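Local coordinates for protein aminoacyl-histidine dipeptidase (Vibrio alginolyticus, PDB 3MRU) that probably hydrolyses dipeptides, preferentially hydrophobic ones including prolyl amino acids, as a zinc-dependent metallopeptidase of the M20C family, at residues L250-G255 against F267-L272; I196-I201 against I355-N360; R208-K213 against T304-V309; L246-V251 against D278-L283. All coordinates share one frame; numbering follows the deposited sequence.

The four contacts lie in one lobe of the chain, away from the zinc ions held by H80, D119, D173 and H461. Contact 1 is the central strand pair, its centre about 9, 10 and 11 Å from those of contacts 3, 2 and 4. Strand 266-273 pairs on its other side with strand 205-213 of contact 3, V270 O meeting R208 N at 2.8 Å. Strand 249-255 pairs on its other side with strand 346-358 of contact 2, G255 N lying 2.9 Å from I355 O. Contact 4 shares L250 and V251 with contact 1, packs helix 277-295 against the sheet and touches contact 3 through L280 on L210; contacts 2 and 3 stay about 9 Å apart at their nearest atoms.

Contact 1. Residues L250-G255 against F267-L272; sequences LVEFRG and FVTVAL
R254 and F267 form an antiparallel hydrogen-bonded pair whose side chains run abreast on one face of the sheet. The phenyl group of F267 leaves its backbone between the N and the carbonyl carbon (chi1 77°), which stands the ring against the neighbouring strand. R254 CB then sits over one face of the ring, offset toward the rim, in a CH-pi contact of 4.0 Å from CB to the ring centroid. Beyond CB the arginine bends at chi2 and chi3 and carries NH1 to E252 OE1, a salt bridge of 3.2 Å along its own strand. E252 CG also touches the ring obliquely, 3.6 Å from F267 CE1, so the aliphatic parts of both ion-pair partners rest on the same phenylalanine.

Farther along, the register slips by one residue in a classic beta bulge. V251 N and E252 N both donate to T269 O, each at 3.2 Å, and both approach from the same side of its carbonyl plane. T269 OG1 lies against V251 CG1 and E252 CB.

L250, F253, V268 and V270 occupy the reverse face, where F253 CD1 comes 4.4 Å from V268 CG2. The two strands are the second and third of a ferredoxin-like unit, in the part of the chain matching the M20 dimerisation family. Helix 318-330 covers the F253 side through F324, whose ring meets that of F253 almost perpendicularly, while strands 205-213 and 346-358 flank the pair.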
loop_
_atom_site.group_PDB
_atom_site.type_symbol
_atom_site.label_atom_id
_atom_site.label_comp_id
_atom_site.label_asym_id
_atom_site.label_seq_id
_atom_site.Cartn_x
_atom_site.Cartn_y
_atom_site.Cartn_z
ATOM N N LEU A 250 30.381 12.172 -16.921
ATOM C CA LEU A 250 29.491 12.009 -15.794
ATOM C C LEU A 250 30.208 11.641 -14.510
ATOM O O LEU A 250 30.972 10.673 -14.459
ATOM C CB LEU A 250 28.498 10.910 -16.140
ATOM C CG LEU A 250 27.490 10.339 -15.161
ATOM C CD1 LEU A 250 26.353 11.302 -14.957
ATOM C CD2 LEU A 250 26.979 9.053 -15.760
ATOM N N VAL A 251 29.981 12.425 -13.468
ATOM C CA VAL A 251 30.534 12.077 -12.160
ATOM C C VAL A 251 29.528 11.518 -11.140
ATOM O O VAL A 251 29.768 10.504 -10.497
ATOM C CB VAL A 251 31.432 13.251 -11.550
ATOM C CG1 VAL A 251 31.106 14.611 -12.152
ATOM C CG2 VAL A 251 31.371 13.297 -10.026
ATOM N N GLU A 252 28.380 12.174 -11.051
ATOM C CA GLU A 252 27.421 11.935 -9.987
ATOM C C GLU A 252 25.969 11.919 -10.535
ATOM O O GLU A 252 25.624 12.711 -11.413
ATOM C CB GLU A 252 27.592 13.014 -8.901
ATOM C CG GLU A 252 26.649 12.939 -7.712
ATOM C CD GLU A 252 27.072 11.910 -6.697
ATOM O OE1 GLU A 252 26.849 12.154 -5.485
ATOM O OE2 GLU A 252 27.626 10.862 -7.107
ATOM N N PHE A 253 25.142 11.019 -10.000
ATOM C CA PHE A 253 23.725 10.904 -10.346
ATOM C C PHE A 253 22.967 10.457 -9.077
ATOM O O PHE A 253 23.075 9.309 -8.636
ATOM C CB PHE A 253 23.533 9.882 -11.494
ATOM C CG PHE A 253 22.256 10.067 -12.319
ATOM C CD1 PHE A 253 22.279 9.850 -13.695
ATOM C CD2 PHE A 253 21.044 10.436 -11.728
ATOM C CE1 PHE A 253 21.126 10.005 -14.466
ATOM C CE2 PHE A 253 19.895 10.597 -12.493
ATOM C CZ PHE A 253 19.940 10.380 -13.863
ATOM N N ARG A 254 22.206 11.367 -8.492
ATOM C CA ARG A 254 21.470 11.070 -7.287
ATOM C C ARG A 254 20.050 11.558 -7.491
ATOM O O ARG A 254 19.837 12.727 -7.838
ATOM C CB ARG A 254 22.118 11.800 -6.104
ATOM C CG ARG A 254 21.494 11.563 -4.710
ATOM C CD ARG A 254 21.889 10.204 -4.126
ATOM N NE ARG A 254 23.056 9.634 -4.826
ATOM C CZ ARG A 254 24.334 9.880 -4.516
ATOM N NH1 ARG A 254 25.299 9.314 -5.234
ATOM N NH2 ARG A 254 24.656 10.687 -3.498
ATOM N N GLY A 255 19.072 10.691 -7.270
ATOM C CA GLY A 255 17.695 11.116 -7.428
ATOM C C GLY A 255 16.751 10.370 -6.542
ATOM O O GLY A 255 17.021 9.235 -6.161
ATOM N N PHE A 267 19.415 14.906 -9.420
ATOM C CA PHE A 267 20.467 15.723 -9.979
ATOM C C PHE A 267 21.639 14.923 -10.493
ATOM O O PHE A 267 21.895 13.809 -10.051
ATOM C CB PHE A 267 20.943 16.751 -8.954
ATOM C CG PHE A 267 21.838 16.189 -7.882
ATOM C CD1 PHE A 267 23.176 15.876 -8.156
ATOM C CD2 PHE A 267 21.362 16.021 -6.586
ATOM C CE1 PHE A 267 24.012 15.378 -7.174
ATOM C CE2 PHE A 267 22.208 15.526 -5.580
ATOM C CZ PHE A 267 23.532 15.205 -5.884
ATOM N N VAL A 268 22.356 15.521 -11.425
ATOM C CA VAL A 268 23.555 14.949 -11.942
ATOM C C VAL A 268 24.582 16.054 -11.800
ATOM O O VAL A 268 24.261 17.228 -11.998
ATOM C CB VAL A 268 23.376 14.526 -13.426
ATOM C CG1 VAL A 268 23.412 15.738 -14.338
ATOM C CG2 VAL A 268 24.474 13.614 -13.861
ATOM N N THR A 269 25.802 15.694 -11.405
ATOM C CA THR A 269 26.928 16.603 -11.591
ATOM C C THR A 269 27.761 16.010 -12.713
ATOM O O THR A 269 27.929 14.798 -12.800
ATOM C CB THR A 269 27.772 16.872 -10.306
ATOM O OG1 THR A 269 28.749 15.847 -10.138
ATOM C CG2 THR A 269 26.901 16.967 -9.049
ATOM N N VAL A 270 28.233 16.867 -13.601
ATOM C CA VAL A 270 28.987 16.419 -14.751
ATOM C C VAL A 270 30.208 17.307 -14.965
ATOM O O VAL A 270 30.249 18.468 -14.514
ATOM C CB VAL A 270 28.126 16.404 -16.085
ATOM C CG1 VAL A 270 26.827 15.591 -15.929
ATOM C CG2 VAL A 270 27.827 17.831 -16.604
ATOM N N ALA A 271 31.184 16.739 -15.672
ATOM C CA ALA A 271 32.331 17.464 -16.181
ATOM C C ALA A 271 32.145 17.715 -17.678
ATOM O O ALA A 271 31.643 16.850 -18.398
ATOM C CB ALA A 271 33.585 16.659 -15.940
ATOM N N LEU A 272 32.549 18.906 -18.134
ATOM C CA LEU A 272 32.514 19.295 -19.567
ATOM C C LEU A 272 33.574 20.366 -19.882
ATOM O O LEU A 272 33.992 21.102 -18.969
ATOM C CB LEU A 272 31.118 19.796 -19.986
ATOM C CG LEU A 272 30.656 21.239 -19.770
ATOM C CD1 LEU A 272 29.373 21.460 -20.539
ATOM C CD2 LEU A 272 30.442 21.584 -18.304
#

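Contact 2. Residues I196-I201 against I355-N360; sequences ITRDAI and ITTEEN
R198 reaches E358 on a chain that starts with CG anti to the carbonyl carbon (chi1 -75°), runs extended through chi2 and turns at chi3. T357 places OG1 anti to its carbonyl carbon (chi1 -64°), where it bonds F253 O on the adjacent strand; this leaves CG2 anti to the backbone N and at the guanidinium edge, in its plane and 3.4 Å from R198 NH1. R198 NH2 donates to E358 O at 2.7 Å with an N-H...O angle of 150°, tilted somewhat from both the carbonyl and the guanidinium plane. The E359 side chain passes R198 at a slant, its CG 4.1 Å from R198 CD.

A second link is made by the backbone where I196 N donates to N360 O at 3.1 Å, coming from well above the carbonyl plane rather than along a lone pair. Together these bonds tie the end of strand 181-199 to the end of strand 346-358 and the turn into strand 361-370, with R198 as the bridge.

R198 NE also donates to Q314 O. NE, NH1 and NH2 thus each turn to a main-chain carbonyl, the one to V251 weakly. The E359 carboxylate, with OE2 6.1 Å from R198 NH2, is probably felt only as a distant favourable charge.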
loop_
_atom_site.group_PDB
_atom_site.type_symbol
_atom_site.label_atom_id
_atom_site.label_comp_id
_atom_site.label_asym_id
_atom_site.label_seq_id
_atom_site.Cartn_x
_atom_site.Cartn_y
_atom_site.Cartn_z
ATOM N N ILE A 196 30.946 -0.004 -12.202
ATOM C CA ILE A 196 31.662 1.049 -12.919
ATOM C C ILE A 196 33.053 1.341 -12.400
ATOM O O ILE A 196 33.338 1.219 -11.195
ATOM C CB ILE A 196 30.877 2.399 -13.002
ATOM C CG1 ILE A 196 30.752 3.075 -11.635
ATOM C CG2 ILE A 196 29.507 2.188 -13.624
ATOM C CD1 ILE A 196 30.355 4.551 -11.677
ATOM N N THR A 197 33.896 1.734 -13.359
ATOM C CA THR A 197 35.260 2.223 -13.122
ATOM C C THR A 197 35.415 3.672 -13.627
ATOM O O THR A 197 34.678 4.118 -14.522
ATOM C CB THR A 197 36.300 1.316 -13.803
ATOM O OG1 THR A 197 36.025 1.257 -15.211
ATOM C CG2 THR A 197 36.242 -0.084 -13.202
ATOM N N ARG A 198 36.374 4.396 -13.057
ATOM C CA ARG A 198 36.487 5.819 -13.304
ATOM C C ARG A 198 37.812 6.284 -13.870
ATOM O O ARG A 198 38.877 5.849 -13.434
ATOM C CB ARG A 198 36.209 6.571 -12.025
ATOM C CG ARG A 198 34.767 6.580 -11.689
ATOM C CD ARG A 198 34.579 7.224 -10.380
ATOM N NE ARG A 198 33.343 7.983 -10.391
ATOM C CZ ARG A 198 32.209 7.565 -9.854
ATOM N NH1 ARG A 198 31.143 8.345 -9.913
ATOM N NH2 ARG A 198 32.148 6.377 -9.256
ATOM N N ASP A 199 37.725 7.185 -14.848
ATOM C CA ASP A 199 38.883 7.854 -15.433
ATOM C C ASP A 199 38.827 9.327 -15.097
ATOM O O ASP A 199 37.741 9.912 -15.049
ATOM C CB ASP A 199 38.918 7.631 -16.936
ATOM C CG ASP A 199 39.088 6.165 -17.290
ATOM O OD1 ASP A 199 39.009 5.839 -18.496
ATOM O OD2 ASP A 199 39.303 5.328 -16.369
ATOM N N ALA A 200 39.994 9.914 -14.845
ATOM C CA ALA A 200 40.086 11.299 -14.375
ATOM C C ALA A 200 39.605 12.328 -15.398
ATOM O O ALA A 200 39.708 12.138 -16.621
ATOM C CB ALA A 200 41.505 11.631 -13.899
ATOM N N ILE A 201 39.066 13.407 -14.844
ATOM C CA ILE A 201 38.576 14.591 -15.535
ATOM C C ILE A 201 39.612 15.180 -16.497
ATOM O O ILE A 201 40.672 15.620 -16.054
ATOM C CB ILE A 201 38.246 15.677 -14.480
ATOM C CG1 ILE A 201 38.019 15.045 -13.087
ATOM C CG2 ILE A 201 37.094 16.568 -14.948
ATOM C CD1 ILE A 201 36.852 14.025 -13.025
ATOM N N ILE A 355 17.969 6.660 -7.444
ATOM C CA ILE A 355 19.257 6.400 -8.057
ATOM C C ILE A 355 20.341 6.997 -7.189
ATOM O O ILE A 355 20.220 8.135 -6.735
ATOM C CB ILE A 355 19.332 6.922 -9.503
ATOM C CG1 ILE A 355 18.260 6.227 -10.346
ATOM C CG2 ILE A 355 20.749 6.716 -10.080
ATOM C CD1 ILE A 355 18.005 6.862 -11.709
ATOM N N THR A 356 21.376 6.191 -6.942
ATOM C CA THR A 356 22.517 6.562 -6.092
ATOM C C THR A 356 23.832 5.996 -6.675
ATOM O O THR A 356 23.991 4.775 -6.870
ATOM C CB THR A 356 22.377 6.039 -4.642
ATOM O OG1 THR A 356 22.497 4.606 -4.648
ATOM C CG2 THR A 356 21.037 6.440 -4.006
ATOM N N THR A 357 24.755 6.914 -6.944
ATOM C CA THR A 357 26.079 6.624 -7.454
ATOM C C THR A 357 26.988 6.549 -6.253
ATOM O O THR A 357 26.691 7.150 -5.229
ATOM C CB THR A 357 26.538 7.784 -8.353
ATOM O OG1 THR A 357 25.670 7.857 -9.491
ATOM C CG2 THR A 357 27.987 7.617 -8.813
ATOM N N GLU A 358 28.079 5.806 -6.362
ATOM C CA GLU A 358 29.165 5.874 -5.380
ATOM C C GLU A 358 30.422 5.569 -6.183
ATOM O O GLU A 358 30.328 5.473 -7.411
ATOM C CB GLU A 358 28.957 4.846 -4.262
ATOM C CG GLU A 358 28.569 3.463 -4.798
ATOM C CD GLU A 358 28.936 2.345 -3.832
ATOM O OE1 GLU A 358 27.998 1.666 -3.322
ATOM O OE2 GLU A 358 30.159 2.140 -3.594
ATOM N N GLU A 359 31.592 5.433 -5.547
ATOM C CA GLU A 359 32.757 5.004 -6.331
ATOM C C GLU A 359 32.626 3.528 -6.697
ATOM O O GLU A 359 32.521 2.664 -5.810
ATOM C CB GLU A 359 34.115 5.317 -5.676
ATOM C CG GLU A 359 35.252 5.378 -6.755
ATOM C CD GLU A 359 36.695 5.096 -6.246
ATOM O OE1 GLU A 359 37.087 5.612 -5.161
ATOM O OE2 GLU A 359 37.444 4.361 -6.950
ATOM N N ASN A 360 32.587 3.260 -8.004
ATOM C CA ASN A 360 32.527 1.879 -8.555
ATOM C C ASN A 360 31.160 1.200 -8.648
ATOM O O ASN A 360 31.073 0.066 -9.123
ATOM C CB ASN A 360 33.514 0.944 -7.844
ATOM C CG ASN A 360 34.952 1.414 -7.976
ATOM O OD1 ASN A 360 35.527 1.392 -9.075
ATOM N ND2 ASN A 360 35.540 1.855 -6.856
#

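Contact 3. Residues R208-K213 against T304-V309; sequences RQLTLK and TFNEEV
As modelled, the R208 guanidinium has the N306 amide over one face, the two flat groups inclined by 30°, and the E307 backbone at its edge. This placement is doubtful, because R208 NE and NH2 lie too close to E308 and N306 in the model. Bends at chi2 and chi3 fold the arginine back over its partner strand. The F305 ring is met obliquely by T211 OG1 and by K213 CE, the latter 3.9 Å from F305 CE1.

Between the strands, Q209/E307 and T211/F305 are the hydrogen-bonded pairs, with T211 N donating to F305 O at 2.8 Å. These strands are the first and last of a beta-alpha-beta-beta-alpha-beta unit with the ferredoxin-like order, in which 303-308 pairs beside 205-213, followed by 266-273 and 249-255.

On the helix-covered face, L210 and N306 extend abreast, with L210 CD2 3.6 Å from N306 OD1, and L212 CD1 packs 3.8 Å from T304 CG2. Helix 231-242 meets this face through L234, I235 and F238, and helix 277-295 through L280, F284 and T288. On the reverse face, T211 CG2 presses on F305 CB, and F267 of the next strand lies against Q209 and T211.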
loop_
_atom_site.group_PDB
_atom_site.type_symbol
_atom_site.label_atom_id
_atom_site.label_comp_id
_atom_site.label_asym_id
_atom_site.label_seq_id
_atom_site.Cartn_x
_atom_site.Cartn_y
_atom_site.Cartn_z
ATOM N N ARG A 208 29.973 21.058 -13.518
ATOM C CA ARG A 208 28.698 21.648 -13.139
ATOM C C ARG A 208 27.771 20.634 -12.472
ATOM O O ARG A 208 28.014 19.434 -12.518
ATOM C CB ARG A 208 27.991 22.267 -14.362
ATOM C CG ARG A 208 28.878 23.010 -15.375
ATOM C CD ARG A 208 29.386 24.341 -14.858
ATOM N NE ARG A 208 28.380 25.032 -14.056
ATOM C CZ ARG A 208 27.597 26.006 -14.500
ATOM N NH1 ARG A 208 27.687 26.421 -15.758
ATOM N NH2 ARG A 208 26.723 26.561 -13.680
ATOM N N GLN A 209 26.706 21.155 -11.865
ATOM C CA GLN A 209 25.677 20.379 -11.191
ATOM C C GLN A 209 24.292 20.796 -11.699
ATOM O O GLN A 209 23.637 21.720 -11.165
ATOM C CB GLN A 209 25.774 20.548 -9.671
ATOM C CG GLN A 209 24.699 19.807 -8.894
ATOM C CD GLN A 209 24.835 20.002 -7.407
ATOM O OE1 GLN A 209 24.564 21.082 -6.881
ATOM N NE2 GLN A 209 25.262 18.955 -6.714
ATOM N N LEU A 210 23.860 20.098 -12.740
ATOM C CA LEU A 210 22.538 20.257 -13.288
ATOM C C LEU A 210 21.531 19.569 -12.365
ATOM O O LEU A 210 21.626 18.371 -12.096
ATOM C CB LEU A 210 22.491 19.648 -14.680
ATOM C CG LEU A 210 23.794 19.664 -15.477
ATOM C CD1 LEU A 210 23.637 18.896 -16.790
ATOM C CD2 LEU A 210 24.281 21.095 -15.742
ATOM N N THR A 211 20.562 20.324 -11.876
ATOM C CA THR A 211 19.617 19.779 -10.920
ATOM C C THR A 211 18.156 20.083 -11.282
ATOM O O THR A 211 17.847 21.102 -11.861
ATOM C CB THR A 211 19.986 20.221 -9.483
ATOM O OG1 THR A 211 18.801 20.366 -8.697
ATOM C CG2 THR A 211 20.776 21.537 -9.491
ATOM N N LEU A 212 17.259 19.173 -10.960
ATOM C CA LEU A 212 15.869 19.358 -11.310
ATOM C C LEU A 212 14.990 18.999 -10.114
ATOM O O LEU A 212 15.077 17.888 -9.586
ATOM C CB LEU A 212 15.519 18.527 -12.564
ATOM C CG LEU A 212 14.052 18.167 -12.886
ATOM C CD1 LEU A 212 13.267 19.353 -13.399
ATOM C CD2 LEU A 212 13.970 17.048 -13.881
ATOM N N LYS A 213 14.154 19.943 -9.681
ATOM C CA LYS A 213 13.258 19.698 -8.557
ATOM C C LYS A 213 11.976 20.527 -8.613
ATOM O O LYS A 213 11.697 21.215 -9.607
ATOM C CB LYS A 213 13.954 19.963 -7.207
ATOM C CG LYS A 213 14.404 21.404 -6.949
ATOM C CD LYS A 213 15.009 21.530 -5.551
ATOM C CE LYS A 213 15.003 22.972 -5.030
ATOM N NZ LYS A 213 16.078 23.152 -3.997
ATOM N N THR A 304 14.673 24.098 -12.328
ATOM C CA THR A 304 15.984 23.495 -12.506
ATOM C C THR A 304 17.018 24.479 -11.988
ATOM O O THR A 304 16.690 25.635 -11.759
ATOM C CB THR A 304 16.276 23.096 -13.991
ATOM O OG1 THR A 304 16.766 24.212 -14.751
ATOM C CG2 THR A 304 15.050 22.517 -14.651
ATOM N N PHE A 305 18.245 23.997 -11.821
ATOM C CA PHE A 305 19.368 24.798 -11.362
ATOM C C PHE A 305 20.667 24.271 -11.962
ATOM O O PHE A 305 20.831 23.063 -12.134
ATOM C CB PHE A 305 19.526 24.691 -9.845
ATOM C CG PHE A 305 18.368 25.256 -9.074
ATOM C CD1 PHE A 305 17.212 24.515 -8.890
ATOM C CD2 PHE A 305 18.435 26.527 -8.532
ATOM C CE1 PHE A 305 16.146 25.033 -8.181
ATOM C CE2 PHE A 305 17.372 27.052 -7.823
ATOM C CZ PHE A 305 16.226 26.303 -7.647
ATOM N N ASN A 306 21.586 25.174 -12.285
ATOM C CA ASN A 306 22.853 24.780 -12.892
ATOM C C ASN A 306 24.073 25.514 -12.339
ATOM O O ASN A 306 24.614 26.413 -12.981
ATOM C CB ASN A 306 22.730 25.024 -14.398
ATOM C CG ASN A 306 24.032 24.777 -15.136
ATOM O OD1 ASN A 306 25.035 24.393 -14.537
ATOM N ND2 ASN A 306 24.020 24.999 -16.445
ATOM N N GLU A 307 24.496 25.120 -11.143
ATOM C CA GLU A 307 25.650 25.720 -10.487
ATOM C C GLU A 307 26.855 24.837 -10.786
ATOM O O GLU A 307 26.699 23.747 -11.318
ATOM C CB GLU A 307 25.422 25.790 -8.980
ATOM C CG GLU A 307 23.992 26.082 -8.557
ATOM C CD GLU A 307 23.746 25.795 -7.070
ATOM O OE1 GLU A 307 24.529 26.290 -6.212
ATOM O OE2 GLU A 307 22.761 25.074 -6.762
ATOM N N GLU A 308 28.056 25.290 -10.449
ATOM C CA GLU A 308 29.235 24.436 -10.609
ATOM C C GLU A 308 30.078 24.336 -9.349
ATOM O O GLU A 308 30.372 25.351 -8.717
ATOM C CB GLU A 308 30.097 24.911 -11.779
ATOM C CG GLU A 308 30.813 26.259 -11.584
ATOM C CD GLU A 308 32.341 26.110 -11.624
ATOM O OE1 GLU A 308 32.840 24.942 -11.685
ATOM O OE2 GLU A 308 33.038 27.165 -11.610
ATOM N N VAL A 309 30.446 23.113 -8.968
ATOM C CA VAL A 309 31.544 22.943 -8.023
ATOM C C VAL A 309 32.478 21.993 -8.769
ATOM O O VAL A 309 32.150 20.828 -9.021
ATOM C CB VAL A 309 31.083 22.572 -6.555
ATOM C CG1 VAL A 309 30.061 21.423 -6.545
ATOM C CG2 VAL A 309 32.306 22.275 -5.652
#

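Contact 4. Residues L246-V251 against D278-L283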
loop_
_atom_site.group_PDB
_atom_site.type_symbol
_atom_site.label_atom_id
_atom_site.label_comp_id
_atom_site.label_asym_id
_atom_site.label_seq_id
_atom_site.Cartn_x
_atom_site.Cartn_y
_atom_site.Cartn_z
ATOM N N LEU A 246 27.277 17.031 -26.785
ATOM C CA LEU A 246 27.889 18.039 -25.906
ATOM C C LEU A 246 29.207 17.596 -25.241
ATOM O O LEU A 246 29.814 18.361 -24.480
ATOM C CB LEU A 246 26.895 18.399 -24.813
ATOM C CG LEU A 246 26.773 19.838 -24.355
ATOM C CD1 LEU A 246 26.367 20.729 -25.524
ATOM C CD2 LEU A 246 25.732 19.897 -23.276
ATOM N N ASP A 247 29.623 16.354 -25.511
ATOM C CA ASP A 247 30.880 15.762 -25.005
ATOM C C ASP A 247 31.120 15.897 -23.480
ATOM O O ASP A 247 32.266 15.980 -23.020
ATOM C CB ASP A 247 32.090 16.260 -25.823
ATOM C CG ASP A 247 33.160 15.176 -26.024
ATOM O OD1 ASP A 247 33.419 14.408 -25.070
ATOM O OD2 ASP A 247 33.743 15.092 -27.133
ATOM N N LEU A 248 30.032 15.900 -22.710
ATOM C CA LEU A 248 30.123 15.944 -21.253
ATOM C C LEU A 248 30.222 14.575 -20.589
ATOM O O LEU A 248 29.668 13.592 -21.065
ATOM C CB LEU A 248 28.991 16.754 -20.637
ATOM C CG LEU A 248 27.548 16.547 -21.049
ATOM C CD1 LEU A 248 27.060 15.229 -20.550
ATOM C CD2 LEU A 248 26.755 17.670 -20.423
ATOM N N ARG A 249 30.941 14.560 -19.470
ATOM C CA ARG A 249 31.326 13.355 -18.771
ATOM C C ARG A 249 30.668 13.363 -17.416
ATOM O O ARG A 249 30.441 14.414 -16.821
ATOM C CB ARG A 249 32.826 13.345 -18.605
ATOM C CG ARG A 249 33.573 13.622 -19.887
ATOM C CD ARG A 249 33.703 12.358 -20.740
ATOM N NE ARG A 249 34.229 11.215 -19.976
ATOM C CZ ARG A 249 35.496 11.096 -19.560
ATOM N NH1 ARG A 249 36.386 12.052 -19.820
ATOM N NH2 ARG A 249 35.876 10.023 -18.866
ATOM N N LEU A 250 30.381 12.172 -16.921
ATOM C CA LEU A 250 29.491 12.009 -15.794
ATOM C C LEU A 250 30.208 11.641 -14.510
ATOM O O LEU A 250 30.972 10.673 -14.459
ATOM C CB LEU A 250 28.498 10.910 -16.140
ATOM C CG LEU A 250 27.490 10.339 -15.161
ATOM C CD1 LEU A 250 26.353 11.302 -14.957
ATOM C CD2 LEU A 250 26.979 9.053 -15.760
ATOM N N VAL A 251 29.981 12.425 -13.468
ATOM C CA VAL A 251 30.534 12.077 -12.160
ATOM C C VAL A 251 29.528 11.518 -11.140
ATOM O O VAL A 251 29.768 10.504 -10.497
ATOM C CB VAL A 251 31.432 13.251 -11.550
ATOM C CG1 VAL A 251 31.106 14.611 -12.152
ATOM C CG2 VAL A 251 31.371 13.297 -10.026
ATOM N N ASP A 278 28.218 27.681 -22.122
ATOM C CA ASP A 278 27.072 28.529 -22.477
ATOM C C ASP A 278 26.101 27.732 -23.337
ATOM O O ASP A 278 24.880 27.947 -23.271
ATOM C CB ASP A 278 27.511 29.810 -23.212
ATOM C CG ASP A 278 28.418 30.717 -22.358
ATOM O OD1 ASP A 278 28.032 31.112 -21.224
ATOM O OD2 ASP A 278 29.525 31.051 -22.851
ATOM N N LYS A 279 26.651 26.819 -24.146
ATOM C CA LYS A 279 25.834 25.850 -24.887
ATOM C C LYS A 279 24.978 25.027 -23.933
ATOM O O LYS A 279 23.749 25.119 -23.975
ATOM C CB LYS A 279 26.694 24.926 -25.738
ATOM C CG LYS A 279 27.061 25.528 -27.083
ATOM C CD LYS A 279 27.299 24.449 -28.147
ATOM C CE LYS A 279 28.643 23.780 -27.998
ATOM N NZ LYS A 279 29.727 24.808 -27.969
ATOM N N LEU A 280 25.646 24.255 -23.070
ATOM C CA LEU A 280 25.007 23.456 -22.030
ATOM C C LEU A 280 23.999 24.256 -21.238
ATOM O O LEU A 280 22.862 23.825 -21.104
ATOM C CB LEU A 280 26.038 22.843 -21.088
ATOM C CG LEU A 280 25.514 22.357 -19.724
ATOM C CD1 LEU A 280 24.895 20.967 -19.804
ATOM C CD2 LEU A 280 26.606 22.397 -18.633
ATOM N N ALA A 281 24.408 25.416 -20.721
ATOM C CA ALA A 281 23.494 26.281 -19.947
ATOM C C ALA A 281 22.280 26.693 -20.767
ATOM O O ALA A 281 21.188 26.861 -20.222
ATOM C CB ALA A 281 24.211 27.515 -19.397
ATOM N N GLU A 282 22.471 26.837 -22.077
ATOM C CA GLU A 282 21.368 27.192 -22.959
ATOM C C GLU A 282 20.501 25.993 -23.328
ATOM O O GLU A 282 19.261 26.078 -23.277
ATOM C CB GLU A 282 21.851 27.888 -24.223
ATOM C CG GLU A 282 20.735 28.730 -24.848
ATOM C CD GLU A 282 21.149 29.355 -26.160
ATOM O OE1 GLU A 282 20.247 29.678 -26.965
ATOM O OE2 GLU A 282 22.374 29.517 -26.390
ATOM N N LEU A 283 21.157 24.893 -23.711
ATOM C CA LEU A 283 20.472 23.633 -23.998
ATOM C C LEU A 283 19.628 23.168 -22.806
ATOM O O LEU A 283 18.521 22.640 -22.978
ATOM C CB LEU A 283 21.473 22.545 -24.429
ATOM C CG LEU A 283 21.659 22.294 -25.939
ATOM C CD1 LEU A 283 22.782 21.288 -26.244
ATOM C CD2 LEU A 283 20.356 21.851 -26.617
#
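L246 splits its two methyls between successive turns of helix 277-295. Its side chain and that of L280 meet nearly perpendicularly, with L246 CD2 3.7 Å from L280 CB, while CD1 meets the end of L283 tip to tip, 3.7 Å from L283 CD1. The same L246 CD1 also lies 4.2 Å from K279 CB, beside the aliphatic base of that lysine. L248 adds a second steep crossing, its CD2 being 3.8 Å from L280 CD1. With CG anti to the backbone N (chi1 162°), L280 turns CD1 to where both L246 CD2 and L248 CD2 reach it. The contact is wholly apolar.

In the ferredoxin-like beta-alpha-beta-beta-alpha-beta arrangement, L246 and L248 belong to the connection from the first helix, 231-242, into strand 249-255, and the residues they meet lie near the start of the second helix. K279, L280 and L283 fall on one side of that helix, in keeping with the backbone bond from L283 N to K279 O at 2.6 Å.

Around this shell, L272 of strand 266-273 touches both L248 and L280, and V270 reaches L248 as well. L210 and R208 of strand 205-213 press on L280. Just past the loop, R249 bonds A271 through the backbone, where strand 249-255 joins strand 266-273.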